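Local coordinates for protein 455aa long hypothetical phospho-sugar mutase (PDB 2F7L) that converts glucosamine 6-phosphate to glucosamine 1-phosphate, and galactosamine 6-phosphate to its 1-phosphate, for the synthesis of UDP-GlcNAc and UDP-GalNAc, with one magnesium ion per subunit, at residues 244-249 with 340-346; 152-156 with 186-191; 258-264 with 325-329; 72-76 with 183-187. All coordinates share one frame; numbering follows the deposited sequence.

In the fold
The four contacts gather where the first three alpha/beta/alpha domains of the mutase meet. Contact 4 (72-76 with 183-187) joins domain I to domain II. Contact 2 packs helix 151-160 on helix 188-194 within domain II, and its centre lies about 8 Å from that of contact 4, with which it shares L186 and S187. Contact 1 ties the loop leading into strand 248-251 to helix 342-356 of domain III, about 12 Å from both. Contact 3, inside domain III, is nested in the chain loop that contact 1 closes, their centres about 10 Å apart. Contacts 2 and 4 both close before contact 1 opens. Contact 1 includes D245 of the probable magnesium loop; the others lie near it.

Contact 1: 244-249 with 340-346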
loop_
_atom_site.group_PDB
_atom_site.type_symbol
_atom_site.label_atom_id
_atom_site.label_comp_id
_atom_site.label_asym_id
_atom_site.label_seq_id
_atom_site.Cartn_x
_atom_site.Cartn_y
_atom_site.Cartn_z
ATOM N N ALA A 244 5.547 -1.815 5.728
ATOM C CA ALA A 244 4.399 -1.288 6.464
ATOM C C ALA A 244 3.567 -0.175 5.878
ATOM O O ALA A 244 3.084 0.678 6.611
ATOM C CB ALA A 244 4.819 -0.909 7.881
ATOM N N ASP A 245 3.375 -0.171 4.567
ATOM C CA ASP A 245 2.528 0.866 4.000
ATOM C C ASP A 245 1.112 0.291 3.914
ATOM O O ASP A 245 0.164 0.945 3.486
ATOM C CB ASP A 245 3.041 1.330 2.626
ATOM C CG ASP A 245 3.478 0.195 1.752
ATOM O OD1 ASP A 245 3.038 -0.944 2.026
ATOM O OD2 ASP A 245 4.252 0.446 0.788
ATOM N N ARG A 246 0.977 -0.946 4.361
ATOM C CA ARG A 246 -0.311 -1.616 4.361
ATOM C C ARG A 246 -0.719 -2.016 5.775
ATOM O O ARG A 246 0.127 -2.238 6.642
ATOM C CB ARG A 246 -0.249 -2.848 3.456
ATOM C CG ARG A 246 -1.123 -2.731 2.251
ATOM C CD ARG A 246 -0.435 -3.194 1.009
ATOM N NE ARG A 246 0.031 -4.564 1.098
ATOM C CZ ARG A 246 0.074 -5.392 0.057
ATOM N NH1 ARG A 246 -0.336 -4.976 -1.135
ATOM N NH2 ARG A 246 0.561 -6.625 0.195
ATOM N N ALA A 247 -2.022 -2.099 6.003
ATOM C CA ALA A 247 -2.531 -2.477 7.308
ATOM C C ALA A 247 -3.863 -3.227 7.220
ATOM O O ALA A 247 -4.888 -2.633 6.885
ATOM C CB ALA A 247 -2.696 -1.228 8.180
ATOM N N ILE A 248 -3.869 -4.532 7.471
ATOM C CA ILE A 248 -5.145 -5.221 7.473
ATOM C C ILE A 248 -5.391 -5.660 8.915
ATOM O O ILE A 248 -4.493 -6.176 9.585
ATOM C CB ILE A 248 -5.217 -6.423 6.480
ATOM C CG1 ILE A 248 -4.049 -7.350 6.680
ATOM C CG2 ILE A 248 -5.274 -5.925 5.031
ATOM C CD1 ILE A 248 -4.104 -8.503 5.738
ATOM N N PHE A 249 -6.606 -5.397 9.396
ATOM C CA PHE A 249 -6.991 -5.690 10.775
ATOM C C PHE A 249 -7.653 -7.021 11.059
ATOM O O PHE A 249 -8.172 -7.696 10.165
ATOM C CB PHE A 249 -7.904 -4.577 11.308
ATOM C CG PHE A 249 -7.279 -3.204 11.267
ATOM C CD1 PHE A 249 -7.267 -2.466 10.087
ATOM C CD2 PHE A 249 -6.698 -2.652 12.413
ATOM C CE1 PHE A 249 -6.694 -1.192 10.041
ATOM C CE2 PHE A 249 -6.114 -1.372 12.378
ATOM C CZ PHE A 249 -6.113 -0.639 11.188
ATOM N N ARG A 340 -0.142 5.524 1.443
ATOM C CA ARG A 340 -0.677 4.492 2.319
ATOM C C ARG A 340 0.201 4.486 3.555
ATOM O O ARG A 340 1.418 4.412 3.433
ATOM C CB ARG A 340 -0.557 3.130 1.664
ATOM C CG ARG A 340 -0.592 3.173 0.183
ATOM C CD ARG A 340 -0.392 1.805 -0.326
ATOM N NE ARG A 340 0.974 1.600 -0.784
ATOM C CZ ARG A 340 1.412 0.445 -1.274
ATOM N NH1 ARG A 340 0.582 -0.598 -1.354
ATOM N NH2 ARG A 340 2.664 0.340 -1.697
ATOM N N ASP A 341 -0.411 4.519 4.737
ATOM C CA ASP A 341 0.344 4.565 5.982
ATOM C C ASP A 341 -0.262 3.644 7.047
ATOM O O ASP A 341 -1.215 4.013 7.725
ATOM C CB ASP A 341 0.367 6.022 6.459
ATOM C CG ASP A 341 1.341 6.257 7.584
ATOM O OD1 ASP A 341 1.322 5.485 8.571
ATOM O OD2 ASP A 341 2.120 7.228 7.496
ATOM N N GLY A 342 0.306 2.450 7.199
ATOM C CA GLY A 342 -0.195 1.475 8.163
ATOM C C GLY A 342 -0.343 1.905 9.620
ATOM O O GLY A 342 -1.354 1.615 10.271
ATOM N N ALA A 343 0.664 2.578 10.161
ATOM C CA ALA A 343 0.562 3.014 11.537
ATOM C C ALA A 343 -0.502 4.079 11.573
ATOM O O ALA A 343 -1.338 4.083 12.485
ATOM C CB ALA A 343 1.881 3.581 12.042
ATOM N N MET A 344 -0.498 4.971 10.582
ATOM C CA MET A 344 -1.500 6.027 10.584
ATOM C C MET A 344 -2.873 5.395 10.659
ATOM O O MET A 344 -3.769 5.912 11.327
ATOM C CB MET A 344 -1.427 6.898 9.333
ATOM C CG MET A 344 -2.376 8.114 9.362
ATOM S SD MET A 344 -1.935 9.407 10.565
ATOM C CE MET A 344 -2.889 8.891 12.005
ATOM N N SER A 345 -3.022 4.265 9.977
ATOM C CA SER A 345 -4.284 3.562 9.937
ATOM C C SER A 345 -4.618 2.946 11.268
ATOM O O SER A 345 -5.755 3.036 11.719
ATOM C CB SER A 345 -4.230 2.482 8.874
ATOM O OG SER A 345 -3.906 3.060 7.636
ATOM N N PHE A 346 -3.634 2.301 11.881
ATOM C CA PHE A 346 -3.829 1.660 13.176
ATOM C C PHE A 346 -4.295 2.689 14.227
ATOM O O PHE A 346 -5.146 2.395 15.077
ATOM C CB PHE A 346 -2.519 1.010 13.625
ATOM C CG PHE A 346 -2.514 0.593 15.070
ATOM C CD1 PHE A 346 -3.163 -0.558 15.479
ATOM C CD2 PHE A 346 -1.856 1.359 16.024
ATOM C CE1 PHE A 346 -3.155 -0.948 16.815
ATOM C CE2 PHE A 346 -1.847 0.977 17.363
ATOM C CZ PHE A 346 -2.498 -0.181 17.756
#
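D245 and R340 run side by side, and the carboxylate of D245 lies over one face of the R340 guanidinium, the two planes 36° apart. D245 OD2 is 3.0 Å from R340 NH2, yet it sits well out of the guanidinium plane, so the salt bridge is one of charge alone. A bend at chi3 of R340 (-101°) turns the guanidinium under the aspartate; K107 is a second partner of OD2, and D8 of NH2. R246 comes alongside with its own guanidinium plane 88° from that of R340, its CD 3.7 Å from R340 NH1.

Farther along, A247 CB rests on G342 CA at 3.7 Å, where a side chain on the glycine would run into A244 O and R246 O. A weak hydrogen bond joins G342 N to A244 O at 3.3 Å. F249 presents its ring edge to helix 342-356, CZ lying 3.7 Å from S345 O and beside F346 CA. D341 caps the same helix, OD1 taking the N-H of M344. Here domains II and III meet at an aspartate-rich loop: by similarity, D245 joins D241 and D243 in the magnesium site of phosphohexose mutases.

Contact 2: 152-156 with 186-191; sequences ISTYV and LSTPLV
I152 and V156, one turn apart on helix 151-160, carry the apolar part of this contact against the start of helix 188-194. I152 divides its reach: CD1 approaches L186 CB at 4.2 Å, while CG2 meets L190 CD2 at about the same separation, the two side chains crossing nearly at a right angle. V156 has CG1 anti to its backbone N (chi1 172°), which spreads its methyls over two residues of the facing helix. CG1 touches V191 CG1 at 3.9 Å, and CG2 lies 4.1 Å from L190 CB. L190 thus touches both, with CD2 on I152 and CB on V156, and it crosses V156 too at about a right angle.

Polar atoms enter only as neighbours of carbon. I152 CG2 sits 3.5 Å from the carbonyl oxygen of L186. Y155 turns the edge of its ring to S187, with CE2 3.8 Å from S187 OG near the ring plane; the far end of the tyrosine lies against A343, linking this layer to helix 342-356.

The backbone bonds stay within each segment. V156 N binds I152 O, the ordinary helical step, and V191 N binds S187 O at 3.0 Å. S187 occupies the N-cap position, although its hydroxyl makes no capping bond. Both helices belong to the alpha/beta/alpha domain II of the mutase, and the packing is a plain helix-to-helix seam: the row I152 and V156 lies along the first turn of helix 188-194, the two segments running the same way.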
loop_
_atom_site.group_PDB
_atom_site.type_symbol
_atom_site.label_atom_id
_atom_site.label_comp_id
_atom_site.label_asym_id
_atom_site.label_seq_id
_atom_site.Cartn_x
_atom_site.Cartn_y
_atom_site.Cartn_z
ATOM N N ILE A 152 11.970 7.989 12.097
ATOM C CA ILE A 152 10.959 7.303 12.903
ATOM C C ILE A 152 10.314 8.302 13.885
ATOM O O ILE A 152 9.094 8.510 13.865
ATOM C CB ILE A 152 11.551 6.141 13.743
ATOM C CG1 ILE A 152 12.245 5.108 12.846
ATOM C CG2 ILE A 152 10.447 5.479 14.537
ATOM C CD1 ILE A 152 11.338 4.250 12.063
ATOM N N SER A 153 11.130 8.919 14.738
ATOM C CA SER A 153 10.600 9.871 15.712
ATOM C C SER A 153 9.696 10.902 15.067
ATOM O O SER A 153 8.615 11.165 15.594
ATOM C CB SER A 153 11.719 10.604 16.474
ATOM O OG SER A 153 12.179 11.763 15.779
ATOM N N THR A 154 10.115 11.483 13.940
ATOM C CA THR A 154 9.300 12.491 13.262
ATOM C C THR A 154 7.973 11.889 12.801
ATOM O O THR A 154 6.922 12.521 12.889
ATOM C CB THR A 154 10.022 13.068 12.016
ATOM O OG1 THR A 154 11.282 13.614 12.403
ATOM C CG2 THR A 154 9.211 14.157 11.366
ATOM N N TYR A 155 8.036 10.653 12.322
ATOM C CA TYR A 155 6.879 9.931 11.814
ATOM C C TYR A 155 5.839 9.685 12.893
ATOM O O TYR A 155 4.675 10.053 12.736
ATOM C CB TYR A 155 7.363 8.605 11.224
ATOM C CG TYR A 155 6.322 7.686 10.635
ATOM C CD1 TYR A 155 5.588 8.051 9.512
ATOM C CD2 TYR A 155 6.135 6.407 11.161
ATOM C CE1 TYR A 155 4.691 7.156 8.915
ATOM C CE2 TYR A 155 5.258 5.507 10.593
ATOM C CZ TYR A 155 4.533 5.876 9.461
ATOM O OH TYR A 155 3.682 4.949 8.864
ATOM N N VAL A 156 6.257 9.059 13.989
ATOM C CA VAL A 156 5.331 8.761 15.073
ATOM C C VAL A 156 4.580 9.988 15.562
ATOM O O VAL A 156 3.349 9.980 15.634
ATOM C CB VAL A 156 6.046 8.127 16.253
ATOM C CG1 VAL A 156 5.094 8.019 17.432
ATOM C CG2 VAL A 156 6.578 6.757 15.841
ATOM N N LEU A 186 9.312 -1.171 14.197
ATOM C CA LEU A 186 10.053 -0.032 14.731
ATOM C C LEU A 186 9.152 1.161 14.960
ATOM O O LEU A 186 9.596 2.173 15.505
ATOM C CB LEU A 186 11.164 0.416 13.770
ATOM C CG LEU A 186 12.140 -0.639 13.281
ATOM C CD1 LEU A 186 13.094 -0.055 12.245
ATOM C CD2 LEU A 186 12.882 -1.196 14.472
ATOM N N SER A 187 7.895 1.065 14.543
ATOM C CA SER A 187 7.024 2.207 14.723
ATOM C C SER A 187 5.573 1.967 15.163
ATOM O O SER A 187 5.057 2.695 16.012
ATOM C CB SER A 187 7.061 3.057 13.447
ATOM O OG SER A 187 6.575 2.341 12.340
ATOM N N THR A 188 4.895 0.974 14.597
ATOM C CA THR A 188 3.510 0.756 15.003
ATOM C C THR A 188 3.420 0.549 16.523
ATOM O O THR A 188 2.551 1.112 17.177
ATOM C CB THR A 188 2.865 -0.433 14.204
ATOM O OG1 THR A 188 2.829 -0.078 12.821
ATOM C CG2 THR A 188 1.417 -0.714 14.652
ATOM N N PRO A 189 4.338 -0.238 17.103
ATOM C CA PRO A 189 4.282 -0.453 18.549
ATOM C C PRO A 189 4.511 0.848 19.324
ATOM O O PRO A 189 4.003 1.036 20.429
ATOM C CB PRO A 189 5.396 -1.478 18.787
ATOM C CG PRO A 189 5.436 -2.212 17.539
ATOM C CD PRO A 189 5.340 -1.126 16.506
ATOM N N LEU A 190 5.286 1.746 18.738
ATOM C CA LEU A 190 5.563 3.002 19.389
ATOM C C LEU A 190 4.292 3.821 19.409
ATOM O O LEU A 190 3.957 4.425 20.423
ATOM C CB LEU A 190 6.690 3.731 18.652
ATOM C CG LEU A 190 8.097 3.830 19.281
ATOM C CD1 LEU A 190 8.445 2.647 20.129
ATOM C CD2 LEU A 190 9.077 3.988 18.162
ATOM N N VAL A 191 3.560 3.839 18.305
ATOM C CA VAL A 191 2.320 4.610 18.317
ATOM C C VAL A 191 1.367 3.977 19.345
ATOM O O VAL A 191 0.713 4.695 20.098
ATOM C CB VAL A 191 1.653 4.704 16.892
ATOM C CG1 VAL A 191 2.572 5.413 15.931
ATOM C CG2 VAL A 191 1.371 3.345 16.353
#

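Contact 3: 258-264 with 325-329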
loop_
_atom_site.group_PDB
_atom_site.type_symbol
_atom_site.label_atom_id
_atom_site.label_comp_id
_atom_site.label_asym_id
_atom_site.label_seq_id
_atom_site.Cartn_x
_atom_site.Cartn_y
_atom_site.Cartn_z
ATOM N N TRP A 258 -10.814 -7.567 5.438
ATOM C CA TRP A 258 -10.093 -7.133 4.252
ATOM C C TRP A 258 -9.887 -5.624 4.132
ATOM O O TRP A 258 -10.677 -4.807 4.635
ATOM C CB TRP A 258 -10.755 -7.677 2.984
ATOM C CG TRP A 258 -9.762 -7.863 1.866
ATOM C CD1 TRP A 258 -9.906 -7.471 0.562
ATOM C CD2 TRP A 258 -8.426 -8.387 1.979
ATOM N NE1 TRP A 258 -8.745 -7.705 -0.135
ATOM C CE2 TRP A 258 -7.821 -8.266 0.710
ATOM C CE3 TRP A 258 -7.681 -8.942 3.031
ATOM C CZ2 TRP A 258 -6.501 -8.670 0.467
ATOM C CZ3 TRP A 258 -6.367 -9.340 2.787
ATOM C CH2 TRP A 258 -5.796 -9.202 1.518
ATOM N N GLY A 259 -8.801 -5.271 3.456
ATOM C CA GLY A 259 -8.450 -3.879 3.284
ATOM C C GLY A 259 -9.550 -2.903 2.942
ATOM O O GLY A 259 -9.496 -1.759 3.380
ATOM N N ASP A 260 -10.524 -3.321 2.142
ATOM C CA ASP A 260 -11.618 -2.429 1.777
ATOM C C ASP A 260 -12.715 -2.341 2.862
ATOM O O ASP A 260 -13.474 -1.365 2.914
ATOM C CB ASP A 260 -12.209 -2.839 0.417
ATOM C CG ASP A 260 -12.480 -4.337 0.311
ATOM O OD1 ASP A 260 -13.012 -4.770 -0.731
ATOM O OD2 ASP A 260 -12.167 -5.086 1.257
ATOM N N ARG A 261 -12.793 -3.344 3.735
ATOM C CA ARG A 261 -13.780 -3.311 4.814
ATOM C C ARG A 261 -13.333 -2.217 5.799
ATOM O O ARG A 261 -14.120 -1.359 6.212
ATOM C CB ARG A 261 -13.844 -4.656 5.550
ATOM C CG ARG A 261 -14.085 -5.884 4.680
ATOM C CD ARG A 261 -15.387 -5.765 4.007
ATOM N NE ARG A 261 -15.758 -6.945 3.230
ATOM C CZ ARG A 261 -15.094 -7.398 2.179
ATOM N NH1 ARG A 261 -13.997 -6.785 1.773
ATOM N NH2 ARG A 261 -15.565 -8.427 1.495
ATOM N N SER A 262 -12.057 -2.257 6.167
ATOM C CA SER A 262 -11.510 -1.279 7.091
ATOM C C SER A 262 -11.224 0.046 6.400
ATOM O O SER A 262 -11.123 1.083 7.057
ATOM C CB SER A 262 -10.239 -1.814 7.754
ATOM O OG SER A 262 -9.272 -2.188 6.801
ATOM N N GLY A 263 -11.101 0.018 5.078
ATOM C CA GLY A 263 -10.837 1.239 4.347
ATOM C C GLY A 263 -12.102 2.057 4.380
ATOM O O GLY A 263 -12.076 3.285 4.450
ATOM N N THR A 264 -13.226 1.349 4.336
ATOM C CA THR A 264 -14.555 1.962 4.357
ATOM C C THR A 264 -14.847 2.598 5.727
ATOM O O THR A 264 -15.282 3.740 5.807
ATOM C CB THR A 264 -15.639 0.896 4.009
ATOM O OG1 THR A 264 -15.540 0.550 2.623
ATOM C CG2 THR A 264 -17.030 1.424 4.300
ATOM N N PHE A 325 -7.965 4.527 -0.447
ATOM C CA PHE A 325 -7.555 3.233 0.077
ATOM C C PHE A 325 -7.643 2.130 -0.975
ATOM O O PHE A 325 -8.257 2.308 -2.036
ATOM C CB PHE A 325 -8.361 2.849 1.324
ATOM C CG PHE A 325 -9.807 2.521 1.058
ATOM C CD1 PHE A 325 -10.775 3.523 1.028
ATOM C CD2 PHE A 325 -10.207 1.200 0.849
ATOM C CE1 PHE A 325 -12.126 3.217 0.797
ATOM C CE2 PHE A 325 -11.540 0.885 0.616
ATOM C CZ PHE A 325 -12.503 1.897 0.592
ATOM N N GLU A 326 -6.984 1.008 -0.686
ATOM C CA GLU A 326 -6.991 -0.149 -1.567
ATOM C C GLU A 326 -7.555 -1.313 -0.780
ATOM O O GLU A 326 -7.499 -1.311 0.436
ATOM C CB GLU A 326 -5.581 -0.514 -2.034
ATOM C CG GLU A 326 -4.972 0.428 -3.047
ATOM C CD GLU A 326 -4.200 -0.315 -4.140
ATOM O OE1 GLU A 326 -4.816 -0.704 -5.167
ATOM O OE2 GLU A 326 -2.973 -0.528 -3.965
ATOM N N GLU A 327 -8.078 -2.317 -1.473
ATOM C CA GLU A 327 -8.650 -3.473 -0.802
ATOM C C GLU A 327 -7.586 -4.320 -0.108
ATOM O O GLU A 327 -7.891 -5.173 0.733
ATOM C CB GLU A 327 -9.446 -4.307 -1.810
ATOM C CG GLU A 327 -8.773 -4.539 -3.153
ATOM C CD GLU A 327 -7.654 -5.563 -3.092
ATOM O OE1 GLU A 327 -7.871 -6.627 -2.473
ATOM O OE2 GLU A 327 -6.563 -5.313 -3.671
ATOM N N ASN A 328 -6.332 -4.052 -0.448
ATOM C CA ASN A 328 -5.196 -4.784 0.108
ATOM C C ASN A 328 -4.620 -4.210 1.414
ATOM O O ASN A 328 -3.572 -4.652 1.863
ATOM C CB ASN A 328 -4.067 -4.857 -0.937
ATOM C CG ASN A 328 -3.524 -3.463 -1.342
ATOM O OD1 ASN A 328 -3.266 -2.590 -0.502
ATOM N ND2 ASN A 328 -3.333 -3.272 -2.640
ATOM N N GLY A 329 -5.309 -3.259 2.034
ATOM C CA GLY A 329 -4.791 -2.641 3.246
ATOM C C GLY A 329 -4.247 -1.342 2.698
ATOM O O GLY A 329 -4.448 -1.056 1.518
#
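The backbones of G259 and D260 come up against G329 and E327, with G259 CA 3.9 Å from G329 CA, as the first turn of helix 259-272 settles on a beta hairpin. This hairpin joins the antiparallel strands 323-326 and 329-332 in the mixed sheet of alpha/beta/alpha domain III, through a type I turn from E326 to G329. Neither G259 nor G263 has room for a side chain on this face.

W258 and E327 lie side by side. The indole N-H points in its ring plane to E327 OE1 at 2.7 Å and 155°, meeting the carboxylate on its anti side. A bend in E327 at chi2 (75°) carries the acid to the indole edge, while E327 O lies over one face of the same ring system. With an alanine at W258, E327 OE1 would probably lose this donor, and its carboxylate would be freer to turn. D260 packs CG against E327 CB at 3.7 Å, its own acid being held by R261 and by S288 N.

F325 lies under the helix. G263 CA sits over the ring face, 3.7 Å from its centroid and 16° off the normal, a CH-pi contact; T264 N lies over that same face, and D260 CB meets the ring edge. On the hairpin's other side, N328 ND2 reaches E326 OE2, which S309 OG also binds. T264 OG1, 3.9 Å from F325 CZ, bonds D260 O at 2.8 Å, almost straight along the carbonyl.

Contact 4: 72-76 with 183-187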
loop_
_atom_site.group_PDB
_atom_site.type_symbol
_atom_site.label_atom_id
_atom_site.label_comp_id
_atom_site.label_asym_id
_atom_site.label_seq_id
_atom_site.Cartn_x
_atom_site.Cartn_y
_atom_site.Cartn_z
ATOM N N GLY A 72 18.546 4.995 7.596
ATOM C CA GLY A 72 18.415 3.644 8.129
ATOM C C GLY A 72 17.136 2.886 7.776
ATOM O O GLY A 72 16.503 3.145 6.747
ATOM N N MET A 73 16.752 1.938 8.629
ATOM C CA MET A 73 15.546 1.137 8.412
ATOM C C MET A 73 14.250 1.791 8.893
ATOM O O MET A 73 14.171 2.256 10.030
ATOM C CB MET A 73 15.666 -0.214 9.105
ATOM C CG MET A 73 16.716 -1.116 8.552
ATOM S SD MET A 73 16.587 -2.739 9.341
ATOM C CE MET A 73 17.770 -2.440 10.744
ATOM N N ALA A 74 13.223 1.801 8.047
ATOM C CA ALA A 74 11.968 2.394 8.468
ATOM C C ALA A 74 10.829 2.061 7.540
ATOM O O ALA A 74 11.047 1.589 6.438
ATOM C CB ALA A 74 12.122 3.912 8.549
ATOM N N PRO A 75 9.591 2.234 8.003
ATOM C CA PRO A 75 8.468 1.950 7.112
ATOM C C PRO A 75 8.594 2.962 5.950
ATOM O O PRO A 75 9.165 4.054 6.125
ATOM C CB PRO A 75 7.256 2.239 8.001
ATOM C CG PRO A 75 7.703 1.782 9.305
ATOM C CD PRO A 75 9.137 2.274 9.406
ATOM N N THR A 76 8.082 2.605 4.770
ATOM C CA THR A 76 8.146 3.523 3.625
ATOM C C THR A 76 7.348 4.799 3.907
ATOM O O THR A 76 7.821 5.895 3.607
ATOM C CB THR A 76 7.668 2.837 2.318
ATOM O OG1 THR A 76 8.586 1.791 1.987
ATOM C CG2 THR A 76 7.628 3.816 1.167
ATOM N N VAL A 183 10.427 -3.990 9.401
ATOM C CA VAL A 183 10.491 -2.590 9.759
ATOM C C VAL A 183 9.253 -1.974 10.447
ATOM O O VAL A 183 9.354 -0.971 11.151
ATOM C CB VAL A 183 10.942 -1.834 8.462
ATOM C CG1 VAL A 183 9.874 -0.879 7.967
ATOM C CG2 VAL A 183 12.293 -1.175 8.698
ATOM N N GLY A 184 8.087 -2.576 10.265
ATOM C CA GLY A 184 6.888 -2.036 10.896
ATOM C C GLY A 184 6.953 -2.148 12.413
ATOM O O GLY A 184 6.242 -1.452 13.130
ATOM N N ALA A 185 7.810 -3.032 12.909
ATOM C CA ALA A 185 7.964 -3.215 14.348
ATOM C C ALA A 185 8.693 -2.028 15.001
ATOM O O ALA A 185 8.696 -1.895 16.219
ATOM C CB ALA A 185 8.732 -4.515 14.626
ATOM N N LEU A 186 9.312 -1.171 14.197
ATOM C CA LEU A 186 10.053 -0.032 14.731
ATOM C C LEU A 186 9.152 1.161 14.960
ATOM O O LEU A 186 9.596 2.173 15.505
ATOM C CB LEU A 186 11.164 0.416 13.770
ATOM C CG LEU A 186 12.140 -0.639 13.281
ATOM C CD1 LEU A 186 13.094 -0.055 12.245
ATOM C CD2 LEU A 186 12.882 -1.196 14.472
ATOM N N SER A 187 7.895 1.065 14.543
ATOM C CA SER A 187 7.024 2.207 14.723
ATOM C C SER A 187 5.573 1.967 15.163
ATOM O O SER A 187 5.057 2.695 16.012
ATOM C CB SER A 187 7.061 3.057 13.447
ATOM O OG SER A 187 6.575 2.341 12.340
#
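V183 straddles the extended backbone at A74: its CG2 faces M73 CB and its CG1 the CD of P75. The contact is therefore a valine's methyls set on a peptide, with apolar packing and no polar bond between the two segments. V183 CG2 lies 3.5 Å from M73 CB, and CG1 lies at the same separation from P75 CD; the still closer approaches modelled between CG1 and both the A74 carbonyl carbon and P75 N are doubtful. V183 opens a 3-10 turn, with L186 N bonded back to V183 O at 3.1 Å, and this turn brings L186 round to M73 at the strand end and S187 to P75 just beyond it.

L186 is extended, CD1 anti to CA (chi2 175°), and the methyl ends 3.4 Å from M73 O and 4.1 Å from M73 CB. Beyond CB, the rest of the M73 chain leads off toward L206.

The P75 ring crosses V183 obliquely and lies between V183 CG1 and S187 OG, with CD toward the one and CG toward the other. Its CG meets S187 OG at 3.3 Å and lies 4.2 Å from G184 CA, while I152 and A244 pack on the ring too. Replacing P75 by a glycine would probably open a gap between V183 CG1 and S187 OG, both of which now rest on the ring.

P75 stands just before helix 76-86, whose first residue, T76, binds D243 through its hydroxyl. The contact is thus a buried seam between the first two domains, beside the aspartate loop that probably holds magnesium in this mutase family.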